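Local coordinates for Alr3790 protein (Anabaena sp., PDB 3HIX) that is of unknown function but adopts a rhodanese-like fold, here without the cysteine on which sulfur transfer in this family depends, at residues 15-20 and 53-58; 28-33 and 85-90. One frame throughout, in Å; residues are numbered along the deposited sequence.

Contact 1: 15-20 and 53-58; sequences TILDVR and RDIYVY
Asp18 and Tyr58 sit side by side at the C-terminal ends of strands 15-18 and 55-58, the two inner strands of the four-stranded parallel sheet in this rhodanese-like domain. CG of Tyr58 lies between its own backbone N and carbonyl carbon (chi1 72°), which brings the ring over the adjacent strand. There the alpha carbon of Asp18 rests on one ring face in a CH-pi contact, 4.1 Å from Asp18 CA to the Tyr58 ring centroid, while Ile16 CG2 meets the ring edge at Tyr58 CE2 (3.7 Å). The Asp18 carboxylate is turned 44° from the ring plane, and its OD2 takes a weak hydrogen bond from Tyr58 OH (2.7 Å), whose stronger partner is Ile30 N. Arg20 then grips the same carboxylate side-on: NE reaches Asp18 OD1 at 2.9 Å and NH2 reaches Asp18 OD2 at 2.7 Å, both on syn lone pairs and close to the guanidinium plane. OD1 also accepts from Arg20 N, closing an Asx turn, and this set of bonds fixes the rotation of the acid. On the other face Leu17 makes an apolar patch, with CD1 against Ile55 CG2 (3.6 Å) and CB beside Val57, which helix 62-74 covers. A parallel ladder of backbone hydrogen bonds joins the strands, from Thr15 N to Asp54 O through to Val19 N to Tyr58 O. The Leu17 face has a polar end, where Arg53, salt-bridged to Glu50 through NH2, bends at chi3 (-61°) and sends NH1 to Thr15 OG1, a weak bond of 3.2 Å.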
ATOM      1  N   THR A  15       4.180   8.972   1.897  1.00 19.35           N
ATOM      2  CA  THR A  15       4.115   8.003   0.809  1.00 22.38           C
ATOM      3  C   THR A  15       3.030   6.979   1.094  1.00 18.47           C
ATOM      4  O   THR A  15       2.846   6.564   2.232  1.00 19.53           O
ATOM      5  CB  THR A  15       5.468   7.277   0.653  1.00 26.65           C
ATOM      6  OG1 THR A  15       6.483   8.235   0.342  1.00 33.92           O
ATOM      7  CG2 THR A  15       5.405   6.240  -0.457  1.00 31.56           C
ATOM      8  N   ILE A  16       2.298   6.585   0.059  1.00 16.53           N
ATOM      9  CA  ILE A  16       1.228   5.612   0.228  1.00 16.13           C
ATOM     10  C   ILE A  16       1.633   4.292  -0.422  1.00 13.43           C
ATOM     11  O   ILE A  16       2.081   4.266  -1.563  1.00 20.39           O
ATOM     12  CB  ILE A  16      -0.090   6.143  -0.390  1.00 12.74           C
ATOM     13  CG1 ILE A  16      -0.472   7.463   0.293  1.00 18.38           C
ATOM     14  CG2 ILE A  16      -1.194   5.104  -0.242  1.00 10.20           C
ATOM     15  CD1 ILE A  16      -1.725   8.121  -0.268  1.00 26.30           C
ATOM     16  N   LEU A  17       1.490   3.200   0.323  1.00 10.78           N
ATOM     17  CA  LEU A  17       1.857   1.874  -0.175  1.00 17.53           C
ATOM     18  C   LEU A  17       0.633   0.985  -0.257  1.00 16.56           C
ATOM     19  O   LEU A  17      -0.163   0.930   0.680  1.00 13.82           O
ATOM     20  CB  LEU A  17       2.893   1.217   0.746  1.00 17.73           C
ATOM     21  CG  LEU A  17       4.188   1.986   1.035  1.00 21.58           C
ATOM     22  CD1 LEU A  17       5.148   1.069   1.782  1.00 21.71           C
ATOM     23  CD2 LEU A  17       4.832   2.475  -0.260  1.00 17.30           C
ATOM     24  N   ASP A  18       0.481   0.306  -1.390  1.00 16.88           N
ATOM     25  CA  ASP A  18      -0.633  -0.607  -1.628  1.00 15.96           C
ATOM     26  C   ASP A  18       0.011  -1.987  -1.480  1.00 11.98           C
ATOM     27  O   ASP A  18       0.844  -2.361  -2.295  1.00 17.98           O
ATOM     28  CB  ASP A  18      -1.179  -0.424  -3.059  1.00 15.82           C
ATOM     29  CG  ASP A  18      -2.443  -1.229  -3.319  1.00 18.11           C
ATOM     30  OD1 ASP A  18      -2.613  -2.303  -2.704  1.00 16.99           O
ATOM     31  OD2 ASP A  18      -3.265  -0.798  -4.160  1.00 19.79           O
ATOM     32  N   VAL A  19      -0.361  -2.724  -0.438  1.00 13.81           N
ATOM     33  CA  VAL A  19       0.219  -4.043  -0.177  1.00 14.26           C
ATOM     34  C   VAL A  19      -0.601  -5.210  -0.717  1.00 22.16           C
ATOM     35  O   VAL A  19      -0.295  -6.374  -0.450  1.00 21.03           O
ATOM     36  CB  VAL A  19       0.460  -4.260   1.341  1.00 19.36           C
ATOM     37  CG1 VAL A  19       1.476  -3.262   1.837  1.00 20.88           C
ATOM     38  CG2 VAL A  19      -0.851  -4.132   2.124  1.00 21.89           C
ATOM     39  N   ARG A  20      -1.640  -4.904  -1.482  1.00 18.70           N
ATOM     40  CA  ARG A  20      -2.458  -5.956  -2.074  1.00 17.18           C
ATOM     41  C   ARG A  20      -1.713  -6.590  -3.243  1.00 24.78           C
ATOM     42  O   ARG A  20      -0.659  -6.112  -3.662  1.00 19.76           O
ATOM     43  CB  ARG A  20      -3.785  -5.382  -2.578  1.00 14.71           C
ATOM     44  CG  ARG A  20      -4.625  -4.727  -1.484  1.00 17.16           C
ATOM     45  CD  ARG A  20      -5.820  -4.001  -2.077  1.00 16.76           C
ATOM     46  NE  ARG A  20      -5.402  -3.003  -3.058  1.00 14.01           N
ATOM     47  CZ  ARG A  20      -6.215  -2.446  -3.953  1.00 18.57           C
ATOM     48  NH1 ARG A  20      -7.497  -2.780  -3.986  1.00 19.94           N
ATOM     49  NH2 ARG A  20      -5.737  -1.595  -4.852  1.00 15.45           N
ATOM     50  N   ARG A  53      10.812   8.300   6.782  1.00 23.88           N
ATOM     51  CA  ARG A  53       9.689   8.733   5.954  1.00 28.55           C
ATOM     52  C   ARG A  53       8.308   8.316   6.459  1.00 22.58           C
ATOM     53  O   ARG A  53       8.103   7.175   6.861  1.00 28.65           O
ATOM     54  CB  ARG A  53       9.873   8.215   4.519  1.00 39.60           C
ATOM     55  CG  ARG A  53       8.625   8.336   3.644  1.00 46.28           C
ATOM     56  CD  ARG A  53       8.923   8.062   2.179  1.00 52.31           C
ATOM     57  NE  ARG A  53       9.897   9.010   1.644  1.00 58.36           N
ATOM     58  CZ  ARG A  53      10.181   9.147   0.352  1.00 63.38           C
ATOM     59  NH1 ARG A  53       9.566   8.398  -0.555  1.00 63.65           N
ATOM     60  NH2 ARG A  53      11.083  10.037  -0.035  1.00 64.07           N
ATOM     61  N   ASP A  54       7.368   9.259   6.433  1.00 19.16           N
ATOM     62  CA  ASP A  54       5.991   8.993   6.840  1.00 21.14           C
ATOM     63  C   ASP A  54       5.391   8.078   5.791  1.00 19.33           C
ATOM     64  O   ASP A  54       5.294   8.452   4.623  1.00 20.40           O
ATOM     65  CB  ASP A  54       5.165  10.277   6.880  1.00 24.99           C
ATOM     66  CG  ASP A  54       5.196  10.945   8.225  1.00 40.17           C
ATOM     67  OD1 ASP A  54       6.267  11.451   8.610  1.00 47.00           O
ATOM     68  OD2 ASP A  54       4.147  10.958   8.896  1.00 43.57           O
ATOM     69  N   ILE A  55       4.975   6.890   6.211  1.00 25.34           N
ATOM     70  CA  ILE A  55       4.403   5.919   5.292  1.00 24.82           C
ATOM     71  C   ILE A  55       2.983   5.549   5.680  1.00 24.01           C
ATOM     72  O   ILE A  55       2.675   5.336   6.851  1.00 23.80           O
ATOM     73  CB  ILE A  55       5.267   4.640   5.251  1.00 25.59           C
ATOM     74  CG1 ILE A  55       6.679   5.002   4.783  1.00 28.31           C
ATOM     75  CG2 ILE A  55       4.654   3.614   4.314  1.00 33.84           C
ATOM     76  CD1 ILE A  55       7.680   3.883   4.916  1.00 28.27           C
ATOM     77  N   TYR A  56       2.113   5.489   4.683  1.00 16.61           N
ATOM     78  CA  TYR A  56       0.729   5.141   4.912  1.00 17.17           C
ATOM     79  C   TYR A  56       0.443   3.918   4.061  1.00 22.68           C
ATOM     80  O   TYR A  56       0.695   3.905   2.855  1.00 25.53           O
ATOM     81  CB  TYR A  56      -0.151   6.338   4.566  1.00 14.66           C
ATOM     82  CG  TYR A  56       0.050   7.450   5.571  1.00 24.74           C
ATOM     83  CD1 TYR A  56      -0.864   7.658   6.604  1.00 35.52           C
ATOM     84  CD2 TYR A  56       1.216   8.220   5.558  1.00 31.18           C
ATOM     85  CE1 TYR A  56      -0.616   8.601   7.607  1.00 44.77           C
ATOM     86  CE2 TYR A  56       1.475   9.159   6.555  1.00 38.48           C
ATOM     87  CZ  TYR A  56       0.557   9.343   7.577  1.00 48.35           C
ATOM     88  OH  TYR A  56       0.828  10.243   8.585  1.00 54.17           O
ATOM     89  N   VAL A  57      -0.044   2.871   4.711  1.00 18.14           N
ATOM     90  CA  VAL A  57      -0.309   1.628   4.017  1.00 12.53           C
ATOM     91  C   VAL A  57      -1.755   1.184   4.053  1.00 16.85           C
ATOM     92  O   VAL A  57      -2.495   1.477   4.997  1.00 14.83           O
ATOM     93  CB  VAL A  57       0.537   0.480   4.612  1.00 24.67           C
ATOM     94  CG1 VAL A  57       1.988   0.899   4.729  1.00 22.78           C
ATOM     95  CG2 VAL A  57      -0.000   0.099   5.962  1.00 35.64           C
ATOM     96  N   TYR A  58      -2.145   0.474   3.003  1.00 12.99           N
ATOM     97  CA  TYR A  58      -3.477  -0.085   2.912  1.00 12.93           C
ATOM     98  C   TYR A  58      -3.356  -1.393   2.157  1.00 17.12           C
ATOM     99  O   TYR A  58      -2.532  -1.537   1.252  1.00 15.21           O
ATOM    100  CB  TYR A  58      -4.462   0.884   2.212  1.00 14.33           C
ATOM    101  CG  TYR A  58      -4.291   1.064   0.716  1.00 16.42           C
ATOM    102  CD1 TYR A  58      -5.062   0.332  -0.188  1.00 12.91           C
ATOM    103  CD2 TYR A  58      -3.404   2.010   0.206  1.00 17.23           C
ATOM    104  CE1 TYR A  58      -4.959   0.545  -1.566  1.00 11.56           C
ATOM    105  CE2 TYR A  58      -3.289   2.228  -1.168  1.00 14.65           C
ATOM    106  CZ  TYR A  58      -4.067   1.493  -2.046  1.00 14.48           C
ATOM    107  OH  TYR A  58      -3.940   1.698  -3.397  1.00 19.30           O
TER

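Contact 2: 28-33 and 85-90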
ATOM      1  N   GLY A  28      -7.117  -0.883  -9.907  1.00 16.85           N
ATOM      2  CA  GLY A  28      -7.444   0.379  -9.281  1.00 20.04           C
ATOM      3  C   GLY A  28      -6.761   0.562  -7.944  1.00 16.56           C
ATOM      4  O   GLY A  28      -6.879  -0.272  -7.044  1.00 15.67           O
ATOM      5  N   HIS A  29      -6.036   1.663  -7.813  1.00 13.33           N
ATOM      6  CA  HIS A  29      -5.344   1.962  -6.574  1.00 14.95           C
ATOM      7  C   HIS A  29      -5.399   3.454  -6.292  1.00 11.90           C
ATOM      8  O   HIS A  29      -5.783   4.240  -7.156  1.00 13.18           O
ATOM      9  CB  HIS A  29      -3.884   1.505  -6.661  1.00 10.25           C
ATOM     10  CG  HIS A  29      -3.121   2.112  -7.796  1.00 14.04           C
ATOM     11  ND1 HIS A  29      -2.536   3.357  -7.718  1.00 14.39           N
ATOM     12  CD2 HIS A  29      -2.831   1.637  -9.030  1.00 14.00           C
ATOM     13  CE1 HIS A  29      -1.915   3.621  -8.854  1.00 16.44           C
ATOM     14  NE2 HIS A  29      -2.077   2.593  -9.667  1.00 16.86           N
ATOM     15  N   ILE A  30      -5.015   3.837  -5.081  1.00 13.72           N
ATOM     16  CA  ILE A  30      -4.991   5.237  -4.694  1.00 10.62           C
ATOM     17  C   ILE A  30      -3.970   5.932  -5.586  1.00 14.08           C
ATOM     18  O   ILE A  30      -2.846   5.453  -5.768  1.00 16.87           O
ATOM     19  CB  ILE A  30      -4.596   5.386  -3.197  1.00 10.80           C
ATOM     20  CG1 ILE A  30      -5.721   4.845  -2.312  1.00 13.06           C
ATOM     21  CG2 ILE A  30      -4.286   6.839  -2.866  1.00 14.86           C
ATOM     22  CD1 ILE A  30      -5.455   4.970  -0.813  1.00 13.15           C
HETATM   23  N   MSE A  31      -4.369   7.058  -6.161  1.00 15.86           N
HETATM   24  CA  MSE A  31      -3.484   7.795  -7.045  1.00 18.09           C
HETATM   25  C   MSE A  31      -2.157   8.079  -6.361  1.00 24.34           C
HETATM   26  O   MSE A  31      -2.119   8.617  -5.255  1.00 19.13           O
HETATM   27  CB  MSE A  31      -4.142   9.111  -7.471  1.00 21.78           C
HETATM   28  CG  MSE A  31      -3.303   9.968  -8.416  1.00 31.10           C
HETATM   29 SE   MSE A  31      -4.310  11.502  -9.080  1.00 45.80          SE
HETATM   30  CE  MSE A  31      -5.593  10.556 -10.176  1.00 22.26           C
ATOM     31  N   GLY A  32      -1.068   7.710  -7.025  1.00 21.23           N
ATOM     32  CA  GLY A  32       0.252   7.946  -6.470  1.00 28.29           C
ATOM     33  C   GLY A  32       0.778   6.884  -5.520  1.00 26.35           C
ATOM     34  O   GLY A  32       1.934   6.950  -5.094  1.00 30.12           O
ATOM     35  N   ALA A  33      -0.049   5.907  -5.171  1.00 20.97           N
ATOM     36  CA  ALA A  33       0.397   4.857  -4.260  1.00 17.52           C
ATOM     37  C   ALA A  33       1.359   3.930  -4.980  1.00 18.60           C
ATOM     38  O   ALA A  33       1.237   3.710  -6.184  1.00 17.08           O
ATOM     39  CB  ALA A  33      -0.797   4.065  -3.741  1.00 19.45           C
ATOM     40  N   GLY A  85     -10.042   1.193   6.374  1.00 23.31           N
ATOM     41  CA  GLY A  85     -11.039   1.021   5.331  1.00 29.08           C
ATOM     42  C   GLY A  85     -10.443   0.862   3.942  1.00 28.49           C
ATOM     43  O   GLY A  85     -11.164   0.585   2.981  1.00 27.45           O
ATOM     44  N   GLY A  86      -9.130   1.052   3.837  1.00 27.49           N
ATOM     45  CA  GLY A  86      -8.442   0.913   2.567  1.00 26.06           C
ATOM     46  C   GLY A  86      -8.991   1.728   1.410  1.00 23.41           C
ATOM     47  O   GLY A  86      -9.459   2.855   1.571  1.00 19.41           O
ATOM     48  N   LEU A  87      -8.937   1.127   0.229  1.00 21.59           N
ATOM     49  CA  LEU A  87      -9.386   1.747  -1.009  1.00 17.72           C
ATOM     50  C   LEU A  87     -10.860   2.154  -1.009  1.00 19.60           C
ATOM     51  O   LEU A  87     -11.228   3.176  -1.597  1.00 18.77           O
ATOM     52  CB  LEU A  87      -9.115   0.788  -2.170  1.00 17.75           C
ATOM     53  CG  LEU A  87      -9.501   1.211  -3.593  1.00 22.72           C
ATOM     54  CD1 LEU A  87      -8.690   2.440  -4.014  1.00 25.14           C
ATOM     55  CD2 LEU A  87      -9.233   0.058  -4.549  1.00 25.46           C
ATOM     56  N   ALA A  88     -11.697   1.350  -0.361  1.00 19.93           N
ATOM     57  CA  ALA A  88     -13.126   1.637  -0.294  1.00 23.81           C
ATOM     58  C   ALA A  88     -13.389   2.892   0.527  1.00 21.38           C
ATOM     59  O   ALA A  88     -14.230   3.718   0.165  1.00 25.28           O
ATOM     60  CB  ALA A  88     -13.865   0.453   0.312  1.00 25.52           C
ATOM     61  N   ALA A  89     -12.679   3.019   1.644  1.00 24.07           N
ATOM     62  CA  ALA A  89     -12.826   4.168   2.518  1.00 24.09           C
ATOM     63  C   ALA A  89     -12.316   5.403   1.796  1.00 23.78           C
ATOM     64  O   ALA A  89     -12.844   6.501   1.975  1.00 21.99           O
ATOM     65  CB  ALA A  89     -12.047   3.954   3.808  1.00 27.18           C
ATOM     66  N   TRP A  90     -11.288   5.209   0.975  1.00 20.61           N
ATOM     67  CA  TRP A  90     -10.691   6.299   0.208  1.00 10.53           C
ATOM     68  C   TRP A  90     -11.665   6.796  -0.860  1.00 18.68           C
ATOM     69  O   TRP A  90     -11.866   8.006  -1.010  1.00 19.50           O
ATOM     70  CB  TRP A  90      -9.383   5.820  -0.429  1.00 15.80           C
ATOM     71  CG  TRP A  90      -8.659   6.842  -1.229  1.00 16.76           C
ATOM     72  CD1 TRP A  90      -8.697   7.000  -2.582  1.00 12.87           C
ATOM     73  CD2 TRP A  90      -7.738   7.827  -0.733  1.00 19.40           C
ATOM     74  NE1 TRP A  90      -7.846   8.018  -2.963  1.00 16.24           N
ATOM     75  CE2 TRP A  90      -7.249   8.539  -1.847  1.00 14.72           C
ATOM     76  CE3 TRP A  90      -7.278   8.168   0.545  1.00 19.40           C
ATOM     77  CZ2 TRP A  90      -6.317   9.578  -1.725  1.00 18.35           C
ATOM     78  CZ3 TRP A  90      -6.351   9.199   0.670  1.00 18.46           C
ATOM     79  CH2 TRP A  90      -5.879   9.893  -0.461  1.00 23.88           C
TER
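Ile30 packs over one face of the Trp90 indole, the two side chains crossing at about a right angle. Three of its side-chain carbons spread over both rings: CG1 stands 3.7 Å from the centroid of the Trp90 five-membered ring, CG2 is 3.6 Å from Trp90 CE2, and CD1 is 3.7 Å from Trp90 CD2. A chi1 of -179°, with CG opposite the backbone N, carries the ring away from the helix backbone and across to Ile30, and NE1 is held by Pro96 O. One turn earlier the packing slackens: Leu87 CD1 is 4.2 Å from Ile30 CG1, although Leu87 CD2 comes to 3.4 Å from Gly28 O. Beyond Ile30 the chain swings away in a type II turn to Ala33, with Met31, a selenomethionine, and Gly32 on the solvent side. Ile30 O is gripped from opposite faces of its plane, by Ala33 N and by His29 ND1 (2.9 Å). Replacing Trp90 with an alanine would probably uncover one side of Ile30 and leave Pro96 O without its indole partner. No hydrogen bond spans the two segments, so the helix is held here by dispersion and CH-pi contact, with Trp90 NE1 and His29 NE2 (to Glu100 OE2) bonded outside them.

The segments alternate along the chain, 15-20, 28-33, 53-58, 85-90, so each contact joins residues on both sides of a segment of the other. Their centres lie 10 Å apart within the one rhodanese-like domain: contact 1 forms the middle of the parallel sheet, while contact 2 joins the short strand 29-30, paired with strand 97-98, to helix 86-92. Side chains at and just beyond the C-terminal ends of the sheet strands reach over to the second contact, where Arg20 NH2 probably bonds Gly28 O (2.8 Å). Together with the Tyr58 hydroxyl, this ties the sheet end to strand 29-30 and the residue before it, while Arg20 NH1 also touches helix 86-92 at Leu87 CD2.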